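Local coordinates for uncharacterized GST-like proteinprotein (Pseudomonas syringae pv. tomato, PDB 3IC8), which is of unknown function but has the two-domain make-up of glutathione S-transferases and may bind glutathione, at residues A[20-31]-A[215-226]; A[2-10]-A[52-60]. One frame throughout, in Å; residues are numbered along the deposited sequence.

Contact 1 of 2, residues A[20-31]-A[215-226]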
loop_
_atom_site.group_PDB
_atom_site.type_symbol
_atom_site.label_atom_id
_atom_site.label_comp_id
_atom_site.label_asym_id
_atom_site.label_seq_id
_atom_site.Cartn_x
_atom_site.Cartn_y
_atom_site.Cartn_z
ATOM N N LEU A 20 17.570 -8.201 -0.060
ATOM C CA LEU A 20 17.055 -7.016 0.578
ATOM C C LEU A 20 18.151 -6.026 0.793
ATOM O O LEU A 20 17.942 -4.863 0.706
ATOM C CB LEU A 20 16.314 -7.325 1.865
ATOM C CG LEU A 20 15.037 -8.108 1.681
ATOM C CD1 LEU A 20 14.608 -8.781 2.915
ATOM C CD2 LEU A 20 13.942 -7.317 1.110
HETATM N N MSE A 21 19.330 -6.518 1.092
HETATM C CA MSE A 21 20.461 -5.672 1.325
HETATM C C MSE A 21 20.776 -4.917 0.063
HETATM O O MSE A 21 21.069 -3.759 0.088
HETATM C CB MSE A 21 21.656 -6.483 1.784
HETATM C CG MSE A 21 21.694 -6.822 3.247
HETATM SE SE MSE A 21 22.861 -8.238 3.750
HETATM C CE MSE A 21 24.504 -7.511 3.333
ATOM N N LEU A 22 20.688 -5.594 -1.055
ATOM C CA LEU A 22 20.851 -4.945 -2.320
ATOM C C LEU A 22 19.771 -3.930 -2.582
ATOM O O LEU A 22 20.022 -2.927 -3.152
ATOM C CB LEU A 22 21.002 -5.953 -3.440
ATOM C CG LEU A 22 22.302 -6.725 -3.349
ATOM C CD1 LEU A 22 22.318 -7.897 -4.234
ATOM C CD2 LEU A 22 23.435 -5.893 -3.629
ATOM N N GLY A 23 18.562 -4.206 -2.163
ATOM C CA GLY A 23 17.487 -3.259 -2.295
ATOM C C GLY A 23 17.614 -1.978 -1.513
ATOM O O GLY A 23 17.302 -0.934 -2.001
ATOM N N PHE A 24 18.061 -2.088 -0.281
ATOM C CA PHE A 24 18.238 -0.975 0.602
ATOM C C PHE A 24 19.289 -0.039 0.041
ATOM O O PHE A 24 19.142 1.136 0.069
ATOM C CB PHE A 24 18.605 -1.541 1.969
ATOM C CG PHE A 24 18.951 -0.534 2.994
ATOM C CD1 PHE A 24 17.994 0.229 3.588
ATOM C CD2 PHE A 24 20.223 -0.391 3.396
ATOM C CE1 PHE A 24 18.312 1.095 4.509
ATOM C CE2 PHE A 24 20.527 0.496 4.333
ATOM C CZ PHE A 24 19.575 1.228 4.889
ATOM N N LYS A 25 20.339 -0.603 -0.495
ATOM C CA LYS A 25 21.379 0.144 -1.155
ATOM C C LYS A 25 21.017 0.794 -2.500
ATOM O O LYS A 25 21.678 1.691 -2.923
ATOM C CB LYS A 25 22.641 -0.685 -1.273
ATOM C CG LYS A 25 23.379 -0.853 0.001
ATOM C CD LYS A 25 23.819 0.429 0.585
ATOM C CE LYS A 25 24.723 0.161 1.740
ATOM N NZ LYS A 25 25.087 1.335 2.504
ATOM N N GLY A 26 19.962 0.351 -3.155
ATOM C CA GLY A 26 19.601 0.874 -4.451
ATOM C C GLY A 26 20.618 0.734 -5.561
ATOM O O GLY A 26 20.809 1.626 -6.349
ATOM N N VAL A 27 21.258 -0.412 -5.617
ATOM C CA VAL A 27 22.359 -0.643 -6.493
ATOM C C VAL A 27 21.895 -1.578 -7.562
ATOM O O VAL A 27 20.942 -2.257 -7.395
ATOM C CB VAL A 27 23.495 -1.312 -5.752
ATOM C CG1 VAL A 27 24.374 -0.306 -5.126
ATOM C CG2 VAL A 27 22.958 -2.241 -4.725
ATOM N N ASN A 28 22.587 -1.589 -8.673
ATOM C CA ASN A 28 22.271 -2.481 -9.734
ATOM C C ASN A 28 23.250 -3.612 -9.655
ATOM O O ASN A 28 24.405 -3.400 -9.442
ATOM C CB ASN A 28 22.374 -1.758 -11.058
ATOM C CG ASN A 28 21.222 -0.839 -11.302
ATOM O OD1 ASN A 28 20.440 -1.047 -12.191
ATOM N ND2 ASN A 28 21.117 0.190 -10.508
ATOM N N TRP A 29 22.774 -4.827 -9.788
ATOM C CA TRP A 29 23.618 -5.973 -9.602
ATOM C C TRP A 29 23.348 -7.071 -10.604
ATOM O O TRP A 29 22.317 -7.135 -11.189
ATOM C CB TRP A 29 23.520 -6.491 -8.159
ATOM C CG TRP A 29 22.150 -6.768 -7.688
ATOM C CD1 TRP A 29 21.236 -5.873 -7.342
ATOM C CD2 TRP A 29 21.542 -8.043 -7.524
ATOM N NE1 TRP A 29 20.094 -6.481 -6.968
ATOM C CE2 TRP A 29 20.259 -7.825 -7.066
ATOM C CE3 TRP A 29 21.964 -9.350 -7.729
ATOM C CZ2 TRP A 29 19.394 -8.845 -6.801
ATOM C CZ3 TRP A 29 21.110 -10.353 -7.463
ATOM C CH2 TRP A 29 19.841 -10.104 -7.008
ATOM N N ARG A 30 24.306 -7.952 -10.761
ATOM C CA ARG A 30 24.153 -9.066 -11.632
ATOM C C ARG A 30 23.763 -10.275 -10.828
ATOM O O ARG A 30 24.280 -10.484 -9.788
ATOM C CB ARG A 30 25.456 -9.326 -12.360
ATOM C CG ARG A 30 26.006 -8.156 -13.087
ATOM C CD ARG A 30 24.986 -7.523 -13.978
ATOM N NE ARG A 30 24.538 -8.421 -15.021
ATOM C CZ ARG A 30 25.227 -8.673 -16.111
ATOM N NH1 ARG A 30 26.380 -8.107 -16.309
ATOM N NH2 ARG A 30 24.766 -9.489 -17.003
ATOM N N SER A 31 22.855 -11.077 -11.337
ATOM C CA SER A 31 22.431 -12.252 -10.629
ATOM C C SER A 31 22.972 -13.507 -11.250
ATOM O O SER A 31 22.701 -13.802 -12.374
ATOM C CB SER A 31 20.931 -12.327 -10.651
ATOM O OG SER A 31 20.493 -13.401 -9.893
ATOM N N VAL A 215 10.202 -2.875 6.066
ATOM C CA VAL A 215 11.525 -3.391 5.809
ATOM C C VAL A 215 11.627 -4.215 4.542
ATOM O O VAL A 215 12.593 -4.159 3.859
ATOM C CB VAL A 215 12.072 -4.145 7.005
ATOM C CG1 VAL A 215 13.445 -4.555 6.780
ATOM C CG2 VAL A 215 12.016 -3.299 8.206
ATOM N N LEU A 216 10.615 -5.012 4.270
ATOM C CA LEU A 216 10.506 -5.819 3.070
ATOM C C LEU A 216 10.304 -4.980 1.821
ATOM O O LEU A 216 10.607 -5.384 0.746
ATOM C CB LEU A 216 9.386 -6.837 3.214
ATOM C CG LEU A 216 9.621 -8.224 3.787
ATOM C CD1 LEU A 216 10.847 -8.340 4.537
ATOM C CD2 LEU A 216 8.507 -8.649 4.635
ATOM N N GLY A 217 9.787 -3.785 2.002
ATOM C CA GLY A 217 9.437 -2.865 0.949
ATOM C C GLY A 217 10.557 -2.171 0.243
ATOM O O GLY A 217 10.337 -1.526 -0.750
ATOM N N PHE A 218 11.746 -2.277 0.805
ATOM C CA PHE A 218 12.967 -1.794 0.199
ATOM C C PHE A 218 13.250 -2.592 -1.048
ATOM O O PHE A 218 13.906 -2.141 -1.946
ATOM C CB PHE A 218 14.135 -1.882 1.169
ATOM C CG PHE A 218 14.162 -0.801 2.193
ATOM C CD1 PHE A 218 14.534 0.468 1.875
ATOM C CD2 PHE A 218 13.826 -1.056 3.475
ATOM C CE1 PHE A 218 14.548 1.444 2.807
ATOM C CE2 PHE A 218 13.852 -0.075 4.401
ATOM C CZ PHE A 218 14.208 1.171 4.063
ATOM N N GLY A 219 12.748 -3.809 -1.088
ATOM C CA GLY A 219 12.849 -4.620 -2.269
ATOM C C GLY A 219 14.197 -5.224 -2.551
ATOM O O GLY A 219 15.027 -5.287 -1.681
ATOM N N HIS A 220 14.387 -5.682 -3.777
ATOM C CA HIS A 220 15.637 -6.278 -4.200
ATOM C C HIS A 220 16.515 -5.444 -5.105
ATOM O O HIS A 220 17.591 -5.855 -5.430
ATOM C CB HIS A 220 15.411 -7.629 -4.861
ATOM C CG HIS A 220 14.689 -8.626 -4.017
ATOM N ND1 HIS A 220 14.251 -9.825 -4.516
ATOM C CD2 HIS A 220 14.341 -8.618 -2.715
ATOM C CE1 HIS A 220 13.661 -10.510 -3.562
ATOM N NE2 HIS A 220 13.692 -9.794 -2.461
ATOM N N GLY A 221 16.064 -4.276 -5.511
ATOM C CA GLY A 221 16.860 -3.490 -6.420
ATOM C C GLY A 221 16.740 -3.872 -7.869
ATOM O O GLY A 221 15.747 -4.383 -8.269
ATOM N N SER A 222 17.757 -3.601 -8.658
ATOM C CA SER A 222 17.693 -3.888 -10.079
ATOM C C SER A 222 18.714 -4.892 -10.523
ATOM O O SER A 222 19.868 -4.679 -10.361
ATOM C CB SER A 222 17.914 -2.608 -10.856
ATOM O OG SER A 222 16.724 -2.188 -11.455
ATOM N N LEU A 223 18.284 -5.972 -11.138
ATOM C CA LEU A 223 19.199 -7.018 -11.512
ATOM C C LEU A 223 19.099 -7.422 -12.961
ATOM O O LEU A 223 18.076 -7.276 -13.564
ATOM C CB LEU A 223 18.976 -8.232 -10.625
ATOM C CG LEU A 223 17.735 -9.081 -10.809
ATOM C CD1 LEU A 223 17.912 -10.054 -11.916
ATOM C CD2 LEU A 223 17.353 -9.795 -9.576
ATOM N N SER A 224 20.202 -7.919 -13.496
ATOM C CA SER A 224 20.259 -8.620 -14.767
ATOM C C SER A 224 20.943 -9.944 -14.578
ATOM O O SER A 224 21.907 -10.019 -13.884
ATOM C CB SER A 224 21.047 -7.842 -15.789
ATOM O OG SER A 224 21.216 -6.518 -15.405
ATOM N N ASP A 225 20.462 -10.986 -15.227
ATOM C CA ASP A 225 21.084 -12.293 -15.122
ATOM C C ASP A 225 22.475 -12.305 -15.691
ATOM O O ASP A 225 22.726 -11.666 -16.668
ATOM C CB ASP A 225 20.290 -13.322 -15.884
ATOM C CG ASP A 225 18.946 -13.546 -15.311
ATOM O OD1 ASP A 225 18.638 -12.973 -14.264
ATOM O OD2 ASP A 225 18.177 -14.309 -15.907
ATOM N N LEU A 226 23.368 -13.039 -15.053
ATOM C CA LEU A 226 24.686 -13.256 -15.556
ATOM C C LEU A 226 24.994 -14.708 -15.418
ATOM O O LEU A 226 24.755 -15.276 -14.410
ATOM C CB LEU A 226 25.684 -12.423 -14.787
ATOM C CG LEU A 226 27.138 -12.613 -15.137
ATOM C CD1 LEU A 226 27.392 -12.103 -16.467
ATOM C CD2 LEU A 226 28.055 -11.993 -14.147
#
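Ser31 N donates to Ser224 O at 2.9 Å with an N-H...O angle of 165°, and Leu226 N returns an equally short bond to Ser31 O. They belong to the parallel pairing of strand 222-225, which follows helix 206-216, with strand 28-33 at the edge of the thioredoxin-like sheet. Two more backbone bonds, Trp29 N to Ser222 O and Ser224 N to Trp29 O, complete the register. The Trp29 indole bonds in its own plane, NE1 to His220 O at 3.0 Å, which fixes its rotation. Arg30 adds two bonds, neither on a carbonyl lone pair: NH2 to Asp225 O at 3.0 Å and NE to Ser224 O at 3.3 Å. Ser224 O thus accepts twice, Ser31 N and Arg30 NE arriving on opposite faces of its plane. Bends at chi2 and chi3 fold the guanidinium back over the neighbouring strand, where Leu226 CB and CD1 lie over one of its faces; Glu3 is its other partner.

Leu223 CB sits over the six-membered ring of Trp29, 3.9 Å from its centroid, and Leu22 CD1 covers the opposite face. Farther along, Gly23 lets the chain at Gly219 come close: Gly23 CA lies 3.2 Å from Gly219 O as a CA-H...O contact. At the far end the Phe24 edge meets the Phe218 face in a T-shaped pair, planes at 80°, with Phe24 CD1 3.7 Å from Phe218 CE1.

Contact 2 of 2, residues A[2-10]-A[52-60]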
loop_
_atom_site.group_PDB
_atom_site.type_symbol
_atom_site.label_atom_id
_atom_site.label_comp_id
_atom_site.label_asym_id
_atom_site.label_seq_id
_atom_site.Cartn_x
_atom_site.Cartn_y
_atom_site.Cartn_z
ATOM N N SER A 2 33.785 -4.747 -12.297
ATOM C CA SER A 2 33.283 -3.512 -11.714
ATOM C C SER A 2 31.853 -3.620 -11.182
ATOM O O SER A 2 31.462 -2.909 -10.287
ATOM C CB SER A 2 33.380 -2.389 -12.737
ATOM O OG SER A 2 32.836 -1.189 -12.235
ATOM N N GLU A 3 31.070 -4.496 -11.776
ATOM C CA GLU A 3 29.697 -4.713 -11.366
ATOM C C GLU A 3 29.609 -5.463 -10.072
ATOM O O GLU A 3 30.461 -6.242 -9.775
ATOM C CB GLU A 3 28.952 -5.500 -12.426
ATOM C CG GLU A 3 28.570 -4.737 -13.636
ATOM C CD GLU A 3 28.423 -5.617 -14.822
ATOM O OE1 GLU A 3 29.301 -6.450 -15.055
ATOM O OE2 GLU A 3 27.425 -5.489 -15.527
ATOM N N LEU A 4 28.557 -5.246 -9.318
ATOM C CA LEU A 4 28.295 -6.083 -8.181
ATOM C C LEU A 4 27.715 -7.361 -8.689
ATOM O O LEU A 4 26.818 -7.343 -9.471
ATOM C CB LEU A 4 27.275 -5.444 -7.283
ATOM C CG LEU A 4 27.691 -4.541 -6.154
ATOM C CD1 LEU A 4 28.952 -3.837 -6.436
ATOM C CD2 LEU A 4 26.607 -3.586 -5.903
ATOM N N ILE A 5 28.245 -8.478 -8.245
ATOM C CA ILE A 5 27.711 -9.746 -8.657
ATOM C C ILE A 5 27.267 -10.567 -7.478
ATOM O O ILE A 5 28.004 -10.800 -6.581
ATOM C CB ILE A 5 28.740 -10.523 -9.465
ATOM C CG1 ILE A 5 29.114 -9.752 -10.717
ATOM C CG2 ILE A 5 28.203 -11.812 -9.850
ATOM C CD1 ILE A 5 30.201 -10.365 -11.499
ATOM N N LEU A 6 26.033 -11.004 -7.485
ATOM C CA LEU A 6 25.579 -11.887 -6.448
ATOM C C LEU A 6 25.380 -13.307 -6.965
ATOM O O LEU A 6 24.696 -13.538 -7.920
ATOM C CB LEU A 6 24.302 -11.361 -5.830
ATOM C CG LEU A 6 23.838 -12.038 -4.560
ATOM C CD1 LEU A 6 24.728 -11.628 -3.444
ATOM C CD2 LEU A 6 22.440 -11.697 -4.263
ATOM N N HIS A 7 26.017 -14.250 -6.307
ATOM C CA HIS A 7 25.856 -15.648 -6.594
ATOM C C HIS A 7 24.907 -16.204 -5.553
ATOM O O HIS A 7 25.208 -16.216 -4.390
ATOM C CB HIS A 7 27.191 -16.349 -6.445
ATOM C CG HIS A 7 28.216 -15.925 -7.438
ATOM N ND1 HIS A 7 28.523 -16.675 -8.539
ATOM C CD2 HIS A 7 29.018 -14.844 -7.489
ATOM C CE1 HIS A 7 29.458 -16.072 -9.234
ATOM N NE2 HIS A 7 29.773 -14.958 -8.621
ATOM N N HIS A 8 23.745 -16.651 -5.978
ATOM C CA HIS A 8 22.736 -17.094 -5.048
ATOM C C HIS A 8 21.743 -18.051 -5.632
ATOM O O HIS A 8 21.715 -18.273 -6.799
ATOM C CB HIS A 8 22.008 -15.917 -4.452
ATOM C CG HIS A 8 21.108 -15.223 -5.405
ATOM N ND1 HIS A 8 21.547 -14.732 -6.603
ATOM C CD2 HIS A 8 19.802 -14.917 -5.331
ATOM C CE1 HIS A 8 20.544 -14.174 -7.237
ATOM N NE2 HIS A 8 19.479 -14.262 -6.480
ATOM N N TYR A 9 20.915 -18.615 -4.789
ATOM C CA TYR A 9 19.863 -19.432 -5.286
ATOM C C TYR A 9 18.632 -18.618 -5.101
ATOM O O TYR A 9 18.241 -18.319 -4.023
ATOM C CB TYR A 9 19.806 -20.726 -4.503
ATOM C CG TYR A 9 18.971 -21.801 -5.119
ATOM C CD1 TYR A 9 19.399 -22.508 -6.212
ATOM C CD2 TYR A 9 17.752 -22.111 -4.598
ATOM C CE1 TYR A 9 18.635 -23.461 -6.753
ATOM C CE2 TYR A 9 16.996 -23.059 -5.136
ATOM C CZ TYR A 9 17.434 -23.731 -6.207
ATOM O OH TYR A 9 16.647 -24.678 -6.719
ATOM N N PRO A 10 18.021 -18.274 -6.204
ATOM C CA PRO A 10 16.979 -17.268 -6.276
ATOM C C PRO A 10 15.712 -17.556 -5.503
ATOM O O PRO A 10 15.098 -16.650 -5.034
ATOM C CB PRO A 10 16.715 -17.189 -7.751
ATOM C CG PRO A 10 17.970 -17.500 -8.327
ATOM C CD PRO A 10 18.566 -18.550 -7.524
ATOM N N LYS A 52 29.028 -21.582 1.008
ATOM C CA LYS A 52 27.841 -21.018 1.580
ATOM C C LYS A 52 27.551 -19.699 0.904
ATOM O O LYS A 52 28.387 -18.848 0.821
ATOM C CB LYS A 52 28.001 -20.835 3.067
ATOM C CG LYS A 52 26.715 -20.864 3.791
ATOM C CD LYS A 52 26.390 -19.515 4.381
ATOM C CE LYS A 52 26.491 -19.544 5.872
ATOM N NZ LYS A 52 25.164 -19.517 6.509
ATOM N N THR A 53 26.349 -19.549 0.412
ATOM C CA THR A 53 25.992 -18.430 -0.391
ATOM C C THR A 53 24.821 -17.854 0.318
ATOM O O THR A 53 24.284 -18.494 1.155
ATOM C CB THR A 53 25.606 -18.873 -1.765
ATOM O OG1 THR A 53 24.633 -19.894 -1.668
ATOM C CG2 THR A 53 26.777 -19.436 -2.451
ATOM N N PRO A 54 24.455 -16.623 0.049
ATOM C CA PRO A 54 24.960 -15.849 -1.065
ATOM C C PRO A 54 26.373 -15.333 -0.952
ATOM O O PRO A 54 26.869 -15.132 0.114
ATOM C CB PRO A 54 23.988 -14.700 -1.120
ATOM C CG PRO A 54 22.836 -15.171 -0.494
ATOM C CD PRO A 54 23.270 -15.997 0.605
ATOM N N VAL A 55 26.992 -15.123 -2.096
ATOM C CA VAL A 55 28.355 -14.679 -2.189
ATOM C C VAL A 55 28.460 -13.476 -3.094
ATOM O O VAL A 55 27.804 -13.393 -4.084
ATOM C CB VAL A 55 29.239 -15.805 -2.669
ATOM C CG1 VAL A 55 30.472 -15.299 -3.281
ATOM C CG2 VAL A 55 29.577 -16.682 -1.545
ATOM N N LEU A 56 29.294 -12.530 -2.723
ATOM C CA LEU A 56 29.432 -11.302 -3.476
ATOM C C LEU A 56 30.715 -11.211 -4.298
ATOM O O LEU A 56 31.792 -11.319 -3.789
ATOM C CB LEU A 56 29.352 -10.131 -2.531
ATOM C CG LEU A 56 28.871 -8.766 -2.979
ATOM C CD1 LEU A 56 29.771 -7.719 -2.491
ATOM C CD2 LEU A 56 28.705 -8.661 -4.427
ATOM N N GLN A 57 30.569 -11.014 -5.595
ATOM C CA GLN A 57 31.715 -10.856 -6.453
ATOM C C GLN A 57 31.793 -9.476 -7.044
ATOM O O GLN A 57 30.854 -9.000 -7.621
ATOM C CB GLN A 57 31.691 -11.874 -7.579
ATOM C CG GLN A 57 32.716 -11.642 -8.628
ATOM C CD GLN A 57 32.636 -12.613 -9.770
ATOM O OE1 GLN A 57 31.662 -13.288 -9.945
ATOM N NE2 GLN A 57 33.676 -12.684 -10.541
ATOM N N ILE A 58 32.943 -8.853 -6.885
ATOM C CA ILE A 58 33.307 -7.686 -7.634
ATOM C C ILE A 58 34.658 -7.913 -8.278
ATOM O O ILE A 58 35.665 -7.890 -7.626
ATOM C CB ILE A 58 33.363 -6.511 -6.714
ATOM C CG1 ILE A 58 32.004 -6.323 -6.091
ATOM C CG2 ILE A 58 33.706 -5.307 -7.448
ATOM C CD1 ILE A 58 32.016 -5.565 -4.888
ATOM N N GLY A 59 34.660 -8.150 -9.577
ATOM C CA GLY A 59 35.869 -8.488 -10.283
ATOM C C GLY A 59 36.523 -9.765 -9.839
ATOM O O GLY A 59 35.962 -10.810 -9.896
ATOM N N ALA A 60 37.747 -9.635 -9.388
ATOM C CA ALA A 60 38.513 -10.732 -8.874
ATOM C C ALA A 60 38.537 -10.704 -7.363
ATOM O O ALA A 60 39.384 -11.289 -6.769
ATOM C CB ALA A 60 39.894 -10.721 -9.432
HETATM O O HOH W 1 32.504 -7.369 -11.196
#
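His7 and Gln57 join their side chains on one face of an antiparallel strand pair, 4-8 with 55-58, in the thioredoxin-like N-terminal domain of the GST fold. This is the tight side: the imidazole NE2 donates to Gln57 OE1 at 2.8 Å, with the oxygen only 4° out of the ring plane and an N-H...O angle of 165°. Gln57 is extended, CG anti to the backbone N (chi1 171°), which carries its amide alongside Ile5 to the histidine; NE2 is held in turn by Gly59 O and Ala231 O, so both ends of the amide are engaged. In the backbone, Ile5 and His7 form the hydrogen-bonded pairs with Gln57 and Val55, His7 N reaching Val55 O at 3.0 Å in a nearly straight bond.

The other face is apolar and closely filled by buried side chains. Leu6 CD1 rests 3.9 Å from Pro54 CB, just after a cis peptide bond, and Met69 of helix 66-76 touches both Leu6 and Leu56. Toward the exposed N-terminus direct pairing gives way: Ser2 and Gly59 are 5.8 Å apart between CA atoms, and a water bridges the two segments. It accepts from Ser2 N and from Gly59 N (2.8 Å), and donates to Glu3 O at 2.7 Å.

In the fold
Contacts 1 and 2 have centres about 12 Å apart and belong to one sheet, where strands run in the order 222-225, 28-33, 4-8, 55-58. Strands 28-33 and 4-8 are neighbours in that order, so the two contacts meet there; only the last of the four runs antiparallel. That seam is stitched by Arg30 N to Leu4 O at 2.9 Å, probably a hydrogen bond, and by the salt bridge from Arg30 NH1 to Glu3 OE2, also 2.9 Å. Trp29 CE3 packs 3.6 Å from Leu6 CB. In relatives the loop after the first strand and the cis-proline turn help form the glutathione site, consistent with the neighbourhood of contact 2.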